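PDB 5D2E: MlnE from Bacillus amyloliquefaciens subsp. plantarum, which carries an N-terminal B-type ketoreductase that binds NADP and probably reduces polyketide intermediates on the macrolactin assembly line. Local coordinates for residues 81-86 with 121-126; 99-104 with 115-120; 149-154 with 189-194. All blocks are in the same frame, centred on the assembly; numbering follows the deposited sequence.

Interaction 1: residues 81-86 with 121-126; sequences EAPFIY and QNIRPR
In the Rossmann-like half of the ketoreductase that comes first in the chain, P83, just before strand 84-89, and I85 within it meet I123, which sits in the loop joining helix 108-120 to strand 127-133. The contact is wholly apolar, with no hydrogen bond between the segments. I85 and I123 approach tip to tip: CD1 of I85 lies 4.0 Å from CD1 of I123, and the CG2 branch of I123 is 4.1 Å from CG1 of I85. Both branches of I123 thus come to the end of I85 from the same side, CG2 and CD1 next to each other. CG2 stands anti to the backbone N of I123, while CG1 lies beside that N (chi1 -72°) and the extended second torsion, 168°, carries CD1 on to meet its counterpart. P83 contributes a looser touch, its ring CG 4.4 Å from CG1 of I123. Just before I123 the chain leaves the helix at N122, where a positive phi and two bonds back into the last turn make a Schellman motif. On the strand side, I85 is flanked by L61 and F101. A hydrophobic residue placed directly after the Schellman turn, folding back onto the sheet, here closes a helix-to-strand return of the Rossmann type.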
loop_
_atom_site.group_PDB
_atom_site.type_symbol
_atom_site.label_atom_id
_atom_site.label_comp_id
_atom_site.label_asym_id
_atom_site.label_seq_id
_atom_site.Cartn_x
_atom_site.Cartn_y
_atom_site.Cartn_z
ATOM N N GLU A 81 -4.550 -37.234 -6.379
ATOM C CA GLU A 81 -5.615 -37.979 -5.669
ATOM C C GLU A 81 -5.971 -37.336 -4.347
ATOM O O GLU A 81 -5.663 -37.850 -3.246
ATOM C CB GLU A 81 -5.199 -39.424 -5.465
ATOM C CG GLU A 81 -5.242 -40.117 -6.826
ATOM C CD GLU A 81 -4.820 -41.568 -6.778
ATOM O OE1 GLU A 81 -3.963 -41.938 -5.940
ATOM O OE2 GLU A 81 -5.356 -42.296 -7.615
ATOM N N ALA A 82 -6.521 -36.139 -4.485
ATOM C CA ALA A 82 -7.159 -35.419 -3.379
ATOM C C ALA A 82 -8.184 -34.501 -4.012
ATOM O O ALA A 82 -8.042 -34.105 -5.182
ATOM C CB ALA A 82 -6.136 -34.597 -2.611
ATOM N N PRO A 83 -9.191 -34.104 -3.263
ATOM C CA PRO A 83 -10.240 -33.313 -3.906
ATOM C C PRO A 83 -9.791 -31.953 -4.449
ATOM O O PRO A 83 -8.962 -31.298 -3.834
ATOM C CB PRO A 83 -11.247 -33.080 -2.807
ATOM C CG PRO A 83 -10.945 -34.080 -1.737
ATOM C CD PRO A 83 -9.558 -34.575 -1.912
ATOM N N PHE A 84 -10.433 -31.522 -5.534
ATOM C CA PHE A 84 -10.317 -30.155 -6.033
ATOM C C PHE A 84 -11.652 -29.465 -5.887
ATOM O O PHE A 84 -12.687 -29.922 -6.403
ATOM C CB PHE A 84 -9.815 -30.209 -7.472
ATOM C CG PHE A 84 -9.703 -28.881 -8.144
ATOM C CD1 PHE A 84 -8.707 -27.990 -7.789
ATOM C CD2 PHE A 84 -10.603 -28.510 -9.133
ATOM C CE1 PHE A 84 -8.608 -26.776 -8.423
ATOM C CE2 PHE A 84 -10.468 -27.307 -9.790
ATOM C CZ PHE A 84 -9.482 -26.441 -9.430
ATOM N N ILE A 85 -11.688 -28.406 -5.072
ATOM C CA ILE A 85 -12.924 -27.679 -4.817
ATOM C C ILE A 85 -12.902 -26.366 -5.597
ATOM O O ILE A 85 -11.954 -25.557 -5.457
ATOM C CB ILE A 85 -13.058 -27.384 -3.309
ATOM C CG1 ILE A 85 -12.861 -28.683 -2.485
ATOM C CG2 ILE A 85 -14.379 -26.707 -3.029
ATOM C CD1 ILE A 85 -13.873 -29.817 -2.740
ATOM N N TYR A 86 -13.913 -26.116 -6.385
ATOM C CA TYR A 86 -13.921 -24.939 -7.282
ATOM C C TYR A 86 -15.139 -24.115 -7.053
ATOM O O TYR A 86 -16.290 -24.546 -7.203
ATOM C CB TYR A 86 -13.791 -25.372 -8.727
ATOM C CG TYR A 86 -13.533 -24.299 -9.722
ATOM C CD1 TYR A 86 -14.571 -23.622 -10.309
ATOM C CD2 TYR A 86 -12.248 -24.007 -10.159
ATOM C CE1 TYR A 86 -14.317 -22.642 -11.270
ATOM C CE2 TYR A 86 -11.999 -23.056 -11.132
ATOM C CZ TYR A 86 -13.025 -22.346 -11.657
ATOM O OH TYR A 86 -12.841 -21.391 -12.661
ATOM N N GLN A 121 -18.211 -32.600 5.051
ATOM C CA GLN A 121 -17.814 -33.476 3.997
ATOM C C GLN A 121 -16.442 -34.078 4.223
ATOM O O GLN A 121 -15.963 -34.839 3.421
ATOM C CB GLN A 121 -17.810 -32.683 2.682
ATOM C CG GLN A 121 -19.182 -32.371 2.180
ATOM C CD GLN A 121 -19.188 -31.468 0.971
ATOM O OE1 GLN A 121 -18.175 -30.850 0.603
ATOM N NE2 GLN A 121 -20.348 -31.369 0.347
ATOM N N ASN A 122 -15.830 -33.745 5.351
ATOM C CA ASN A 122 -14.482 -34.185 5.724
ATOM C C ASN A 122 -13.429 -33.697 4.728
ATOM O O ASN A 122 -12.515 -34.423 4.418
ATOM C CB ASN A 122 -14.375 -35.683 5.946
ATOM C CG ASN A 122 -15.229 -36.113 7.146
ATOM O OD1 ASN A 122 -15.180 -35.499 8.197
ATOM N ND2 ASN A 122 -16.117 -37.103 6.925
ATOM N N ILE A 123 -13.620 -32.482 4.230
ATOM C CA ILE A 123 -12.723 -31.917 3.231
ATOM C C ILE A 123 -11.976 -30.745 3.941
ATOM O O ILE A 123 -12.580 -29.736 4.240
ATOM C CB ILE A 123 -13.501 -31.456 1.969
ATOM C CG1 ILE A 123 -13.960 -32.710 1.216
ATOM C CG2 ILE A 123 -12.558 -30.799 0.978
ATOM C CD1 ILE A 123 -14.953 -32.459 0.122
ATOM N N ARG A 124 -10.678 -30.906 4.210
ATOM C CA ARG A 124 -9.854 -29.921 4.900
ATOM C C ARG A 124 -8.773 -29.385 3.903
ATOM O O ARG A 124 -7.766 -30.036 3.653
ATOM C CB ARG A 124 -9.148 -30.578 6.112
ATOM C CG ARG A 124 -8.039 -29.681 6.740
ATOM C CD ARG A 124 -7.396 -30.278 7.999
ATOM N NE ARG A 124 -8.364 -30.321 9.090
ATOM C CZ ARG A 124 -8.141 -30.847 10.280
ATOM N NH1 ARG A 124 -6.960 -31.359 10.566
ATOM N NH2 ARG A 124 -9.100 -30.791 11.193
ATOM N N PRO A 125 -9.037 -28.235 3.274
ATOM C CA PRO A 125 -8.097 -27.722 2.252
ATOM C C PRO A 125 -6.800 -27.329 2.880
ATOM O O PRO A 125 -6.797 -26.830 4.021
ATOM C CB PRO A 125 -8.805 -26.489 1.703
ATOM C CG PRO A 125 -10.233 -26.601 2.100
ATOM C CD PRO A 125 -10.261 -27.444 3.356
ATOM N N ARG A 126 -5.720 -27.526 2.152
ATOM C CA ARG A 126 -4.459 -26.978 2.495
ATOM C C ARG A 126 -4.006 -25.898 1.484
ATOM O O ARG A 126 -3.575 -24.825 1.854
ATOM C CB ARG A 126 -3.416 -28.046 2.519
ATOM C CG ARG A 126 -2.413 -27.794 3.657
ATOM C CD ARG A 126 -1.053 -27.869 3.130
ATOM N NE ARG A 126 -0.055 -27.393 4.084
ATOM C CZ ARG A 126 0.543 -28.170 4.964
ATOM N NH1 ARG A 126 0.174 -29.437 5.089
ATOM N NH2 ARG A 126 1.492 -27.679 5.745
#

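Interaction 2: residues 99-104 with 115-120; sequences GRFTMN and CGVLRS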
loop_
_atom_site.group_PDB
_atom_site.type_symbol
_atom_site.label_atom_id
_atom_site.label_comp_id
_atom_site.label_asym_id
_atom_site.label_seq_id
_atom_site.Cartn_x
_atom_site.Cartn_y
_atom_site.Cartn_z
ATOM N N GLY A 99 -17.770 -31.083 -5.502
ATOM C CA GLY A 99 -16.625 -30.174 -5.365
ATOM C C GLY A 99 -16.860 -28.808 -5.959
ATOM O O GLY A 99 -15.974 -27.961 -5.866
ATOM N N ARG A 100 -18.050 -28.542 -6.480
ATOM C CA ARG A 100 -18.360 -27.257 -7.030
ATOM C C ARG A 100 -19.259 -26.503 -6.143
ATOM O O ARG A 100 -20.239 -27.078 -5.628
ATOM C CB ARG A 100 -19.087 -27.379 -8.405
ATOM C CG ARG A 100 -18.325 -28.150 -9.465
ATOM C CD ARG A 100 -17.115 -27.429 -9.893
ATOM N NE ARG A 100 -17.400 -26.224 -10.668
ATOM C CZ ARG A 100 -17.510 -26.137 -12.009
ATOM N NH1 ARG A 100 -17.443 -27.185 -12.805
ATOM N NH2 ARG A 100 -17.730 -24.958 -12.564
ATOM N N PHE A 101 -19.003 -25.208 -5.959
ATOM C CA PHE A 101 -19.862 -24.325 -5.212
ATOM C C PHE A 101 -20.015 -22.989 -5.902
ATOM O O PHE A 101 -19.165 -22.570 -6.702
ATOM C CB PHE A 101 -19.276 -24.032 -3.833
ATOM C CG PHE A 101 -19.188 -25.198 -2.932
ATOM C CD1 PHE A 101 -18.114 -26.066 -3.024
ATOM C CD2 PHE A 101 -20.139 -25.384 -1.935
ATOM C CE1 PHE A 101 -18.005 -27.129 -2.212
ATOM C CE2 PHE A 101 -20.038 -26.489 -1.105
ATOM C CZ PHE A 101 -18.979 -27.376 -1.256
ATOM N N THR A 102 -21.098 -22.289 -5.578
ATOM C CA THR A 102 -21.258 -20.866 -5.881
ATOM C C THR A 102 -21.463 -20.102 -4.585
ATOM O O THR A 102 -21.887 -20.676 -3.562
ATOM C CB THR A 102 -22.447 -20.528 -6.804
ATOM O OG1 THR A 102 -23.661 -20.865 -6.141
ATOM C CG2 THR A 102 -22.356 -21.285 -8.127
ATOM N N MET A 103 -21.118 -18.813 -4.605
ATOM C CA MET A 103 -21.306 -17.974 -3.416
ATOM C C MET A 103 -21.156 -16.532 -3.803
ATOM O O MET A 103 -20.661 -16.235 -4.862
ATOM C CB MET A 103 -20.280 -18.278 -2.316
ATOM C CG MET A 103 -18.831 -18.014 -2.677
ATOM S SD MET A 103 -17.635 -18.541 -1.373
ATOM C CE MET A 103 -18.000 -17.252 -0.161
ATOM N N ASN A 104 -21.546 -15.676 -2.890
ATOM C CA ASN A 104 -21.338 -14.214 -2.998
ATOM C C ASN A 104 -20.076 -13.903 -2.199
ATOM O O ASN A 104 -20.045 -14.068 -0.974
ATOM C CB ASN A 104 -22.571 -13.494 -2.465
ATOM C CG ASN A 104 -22.500 -11.970 -2.626
ATOM O OD1 ASN A 104 -23.536 -11.290 -2.795
ATOM N ND2 ASN A 104 -21.302 -11.429 -2.486
ATOM N N CYS A 115 -17.275 -23.151 4.772
ATOM C CA CYS A 115 -16.518 -23.853 5.797
ATOM C C CYS A 115 -17.352 -24.992 6.459
ATOM O O CYS A 115 -16.870 -26.071 6.653
ATOM C CB CYS A 115 -16.045 -22.903 6.890
ATOM S SG CYS A 115 -14.942 -21.616 6.344
ATOM N N GLY A 116 -18.591 -24.699 6.783
ATOM C CA GLY A 116 -19.490 -25.669 7.422
ATOM C C GLY A 116 -19.696 -26.867 6.549
ATOM O O GLY A 116 -19.522 -28.012 6.975
ATOM N N VAL A 117 -19.969 -26.628 5.277
ATOM C CA VAL A 117 -20.181 -27.746 4.395
ATOM C C VAL A 117 -18.947 -28.604 4.188
ATOM O O VAL A 117 -19.015 -29.841 4.240
ATOM C CB VAL A 117 -20.797 -27.279 3.045
ATOM C CG1 VAL A 117 -20.838 -28.439 2.072
ATOM C CG2 VAL A 117 -22.204 -26.747 3.264
ATOM N N LEU A 118 -17.783 -27.963 3.957
ATOM C CA LEU A 118 -16.561 -28.724 3.758
ATOM C C LEU A 118 -16.208 -29.571 4.993
ATOM O O LEU A 118 -15.767 -30.692 4.861
ATOM C CB LEU A 118 -15.409 -27.814 3.391
ATOM C CG LEU A 118 -15.581 -27.143 2.005
ATOM C CD1 LEU A 118 -14.412 -26.179 1.826
ATOM C CD2 LEU A 118 -15.643 -28.119 0.856
ATOM N N ARG A 119 -16.438 -29.014 6.174
ATOM C CA ARG A 119 -16.169 -29.743 7.398
ATOM C C ARG A 119 -17.095 -30.958 7.487
ATOM O O ARG A 119 -16.637 -32.086 7.760
ATOM C CB ARG A 119 -16.281 -28.824 8.594
ATOM C CG ARG A 119 -15.039 -27.900 8.709
ATOM C CD ARG A 119 -14.943 -27.201 10.034
ATOM N NE ARG A 119 -14.899 -28.102 11.202
ATOM C CZ ARG A 119 -14.967 -27.682 12.461
ATOM N NH1 ARG A 119 -15.084 -26.389 12.717
ATOM N NH2 ARG A 119 -14.989 -28.544 13.467
ATOM N N SER A 120 -18.341 -30.754 7.126
ATOM C CA SER A 120 -19.293 -31.851 7.119
ATOM C C SER A 120 -18.926 -32.950 6.131
ATOM O O SER A 120 -19.320 -34.111 6.331
ATOM C CB SER A 120 -20.710 -31.337 6.816
ATOM O OG SER A 120 -21.178 -30.384 7.788
#
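F101 of strand 100-103 points its ring at V117 and L118 on helix 108-120, the helix of a beta-alpha-beta crossover in this Rossmann-like fold. The outer end of the ring carries the whole contact, and the two aliphatic neighbours approach it differently. From V117 the CG1 methyl comes in at the ring edge, in its plane, 3.8 Å from CE2 of F101. From L118 the CD2 methyl comes obliquely, 4.0 Å from CE1 of F101. CZ lies between the two, 4.0 Å from each methyl. The rotation of V117 decides which branch is used: with chi1 at 172°, CG1 stands anti to the backbone N and faces the strand. L118 leaves its helix to one side, and it is the distal CD2 that reaches the phenyl group. L114, one turn earlier, also packs on F101, and D95 touches both F101 and V117, so the ring has helix 108-120, D95 and I85 of strand 84-89 as neighbours. In the last turn of the helix, the carbonyl O of G116 accepts two bonds from S120, from its backbone N and from its OG, the latter at 3.0 Å from a position 40° above the carbonyl plane.

Interaction 3: residues 149-154 with 189-194; sequences NKSLYS and NAVESF
L152 and F194 bring together two neighbouring helices, 141-164 and 186-201, whose short segments 149-154 and 189-194 run almost parallel, with axes 9.7 Å apart at an angle of 9°. The side chain of L152 is instructive to follow outward. CB leaves the helix obliquely rather than straight at its neighbour, but CG stands anti to the backbone N (chi1 173°), and the second torsion of 67° then splits the two methyls between two aromatic rings. CD1 turns across the interhelical gap and settles over one face of F194, 3.5 Å from its CD1 and 3.7 Å from its CE1, a CH-pi contact in which leucine and phenylalanine cross at about a right angle. CD2 turns back to its own helix and lies 4.3 Å above the centre of the Y153 ring. One turn down, V191 makes the second point of contact: its CG2, held beside the backbone N, packs on CB of S151 at 3.8 Å and comes near the backbone N of L152. S151 is set in a wider, pi-type turn, marked by a weak bond of 3.3 Å from S154 N to N149 O, and its hydroxyl is occupied by the carbonyl O of Q147. Beyond the pair, F194 also leans on L155 and F159 of helix 141-164. L152 touches I377 of helix 374-381 and F423 of helix 419-437; A190 touches F423 too, and F194 touches S419, so that both helices of the first Rossmann-like unit pack directly against helices of the NADP-binding unit.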
loop_
_atom_site.group_PDB
_atom_site.type_symbol
_atom_site.label_atom_id
_atom_site.label_comp_id
_atom_site.label_asym_id
_atom_site.label_seq_id
_atom_site.Cartn_x
_atom_site.Cartn_y
_atom_site.Cartn_z
ATOM N N ASN A 149 -13.694 -5.116 -3.516
ATOM C CA ASN A 149 -14.481 -6.344 -3.198
ATOM C C ASN A 149 -13.893 -7.649 -3.703
ATOM O O ASN A 149 -13.993 -8.665 -3.027
ATOM C CB ASN A 149 -15.921 -6.189 -3.643
ATOM C CG ASN A 149 -16.658 -5.275 -2.734
ATOM O OD1 ASN A 149 -16.245 -5.042 -1.593
ATOM N ND2 ASN A 149 -17.724 -4.701 -3.226
ATOM N N LYS A 150 -13.243 -7.601 -4.862
ATOM C CA LYS A 150 -12.586 -8.760 -5.426
ATOM C C LYS A 150 -11.303 -9.117 -4.742
ATOM O O LYS A 150 -10.799 -10.213 -4.948
ATOM C CB LYS A 150 -12.332 -8.520 -6.906
ATOM C CG LYS A 150 -13.616 -8.545 -7.803
ATOM C CD LYS A 150 -13.223 -8.054 -9.210
ATOM C CE LYS A 150 -14.077 -8.437 -10.402
ATOM N NZ LYS A 150 -15.456 -7.957 -10.231
ATOM N N SER A 151 -10.757 -8.236 -3.905
ATOM C CA SER A 151 -9.414 -8.438 -3.427
ATOM C C SER A 151 -9.411 -8.320 -1.895
ATOM O O SER A 151 -9.674 -9.288 -1.199
ATOM C CB SER A 151 -8.417 -7.476 -4.090
ATOM O OG SER A 151 -8.796 -6.082 -3.985
ATOM N N LEU A 152 -9.197 -7.122 -1.377
ATOM C CA LEU A 152 -9.135 -6.878 0.077
ATOM C C LEU A 152 -10.317 -7.403 0.845
ATOM O O LEU A 152 -10.146 -8.175 1.814
ATOM C CB LEU A 152 -8.987 -5.358 0.336
ATOM C CG LEU A 152 -9.084 -4.896 1.816
ATOM C CD1 LEU A 152 -7.879 -5.427 2.576
ATOM C CD2 LEU A 152 -9.249 -3.376 1.847
ATOM N N TYR A 153 -11.528 -7.063 0.425
ATOM C CA TYR A 153 -12.655 -7.473 1.209
ATOM C C TYR A 153 -12.960 -8.983 1.125
ATOM O O TYR A 153 -13.271 -9.606 2.132
ATOM C CB TYR A 153 -13.882 -6.618 0.961
ATOM C CG TYR A 153 -13.730 -5.183 1.485
ATOM C CD1 TYR A 153 -13.620 -4.925 2.834
ATOM C CD2 TYR A 153 -13.718 -4.106 0.635
ATOM C CE1 TYR A 153 -13.467 -3.605 3.320
ATOM C CE2 TYR A 153 -13.560 -2.792 1.101
ATOM C CZ TYR A 153 -13.457 -2.547 2.430
ATOM O OH TYR A 153 -13.302 -1.256 2.836
ATOM N N SER A 154 -12.814 -9.559 -0.048
ATOM C CA SER A 154 -13.056 -10.973 -0.213
ATOM C C SER A 154 -12.040 -11.726 0.653
ATOM O O SER A 154 -12.351 -12.696 1.348
ATOM C CB SER A 154 -12.840 -11.383 -1.695
ATOM O OG SER A 154 -12.856 -12.834 -1.713
ATOM N N ASN A 189 -2.171 -4.815 -6.426
ATOM C CA ASN A 189 -0.761 -4.943 -6.031
ATOM C C ASN A 189 -0.580 -4.721 -4.479
ATOM O O ASN A 189 0.214 -5.377 -3.822
ATOM C CB ASN A 189 0.038 -3.883 -6.830
ATOM C CG ASN A 189 1.469 -3.774 -6.376
ATOM O OD1 ASN A 189 1.837 -2.782 -5.740
ATOM N ND2 ASN A 189 2.241 -4.773 -6.643
ATOM N N ALA A 190 -1.439 -3.895 -3.915
ATOM C CA ALA A 190 -1.372 -3.573 -2.457
ATOM C C ALA A 190 -1.756 -4.742 -1.548
ATOM O O ALA A 190 -1.390 -4.785 -0.369
ATOM C CB ALA A 190 -2.170 -2.329 -2.134
ATOM N N VAL A 191 -2.447 -5.738 -2.085
ATOM C CA VAL A 191 -2.792 -6.908 -1.308
ATOM C C VAL A 191 -1.638 -7.612 -0.670
ATOM O O VAL A 191 -1.813 -8.135 0.401
ATOM C CB VAL A 191 -3.611 -7.886 -2.170
ATOM C CG1 VAL A 191 -3.843 -9.206 -1.489
ATOM C CG2 VAL A 191 -4.929 -7.237 -2.594
ATOM N N GLU A 192 -0.467 -7.573 -1.284
ATOM C CA GLU A 192 0.701 -8.161 -0.735
ATOM C C GLU A 192 0.950 -7.670 0.717
ATOM O O GLU A 192 1.301 -8.470 1.568
ATOM C CB GLU A 192 1.913 -7.810 -1.577
ATOM C CG GLU A 192 3.218 -8.365 -1.023
ATOM C CD GLU A 192 4.457 -7.572 -1.481
ATOM O OE1 GLU A 192 4.311 -6.485 -2.106
ATOM O OE2 GLU A 192 5.583 -8.048 -1.206
ATOM N N SER A 193 0.769 -6.365 0.951
ATOM C CA SER A 193 0.984 -5.735 2.283
ATOM C C SER A 193 -0.021 -6.304 3.282
ATOM O O SER A 193 0.337 -6.631 4.362
ATOM C CB SER A 193 0.751 -4.250 2.174
ATOM O OG SER A 193 1.616 -3.649 1.255
ATOM N N PHE A 194 -1.274 -6.528 2.857
ATOM C CA PHE A 194 -2.293 -7.195 3.687
ATOM C C PHE A 194 -1.863 -8.633 4.003
ATOM O O PHE A 194 -1.908 -9.062 5.157
ATOM C CB PHE A 194 -3.636 -7.144 2.919
ATOM C CG PHE A 194 -4.773 -7.776 3.603
ATOM C CD1 PHE A 194 -5.516 -7.048 4.536
ATOM C CD2 PHE A 194 -5.135 -9.073 3.302
ATOM C CE1 PHE A 194 -6.560 -7.638 5.209
ATOM C CE2 PHE A 194 -6.189 -9.674 3.955
ATOM C CZ PHE A 194 -6.892 -8.940 4.914
#

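Interactions 1 and 2 form one continuous patch, with centres about 10 Å apart and interaction 2 nested in the loop that interaction 1 closes. Y86 N meets G99 O at 2.8 Å, a probable hydrogen bond from strand 84-89 to the residue just before its parallel neighbour 100-103, and I123 N similarly reaches L118 O at 2.9 Å; I85 CG2 packs 3.7 Å from F101 CE1. Interaction 3 comes later in the chain, its centre about 24 Å from that of interaction 1 and about 22 Å from that of interaction 2. The first two lie away from the cofactor site. Interaction 3 lies nearer: the F194 side chain is about 9 Å from that of Y421, and the L152 side chain about 10 Å from that of K384, both NADP-binding residues.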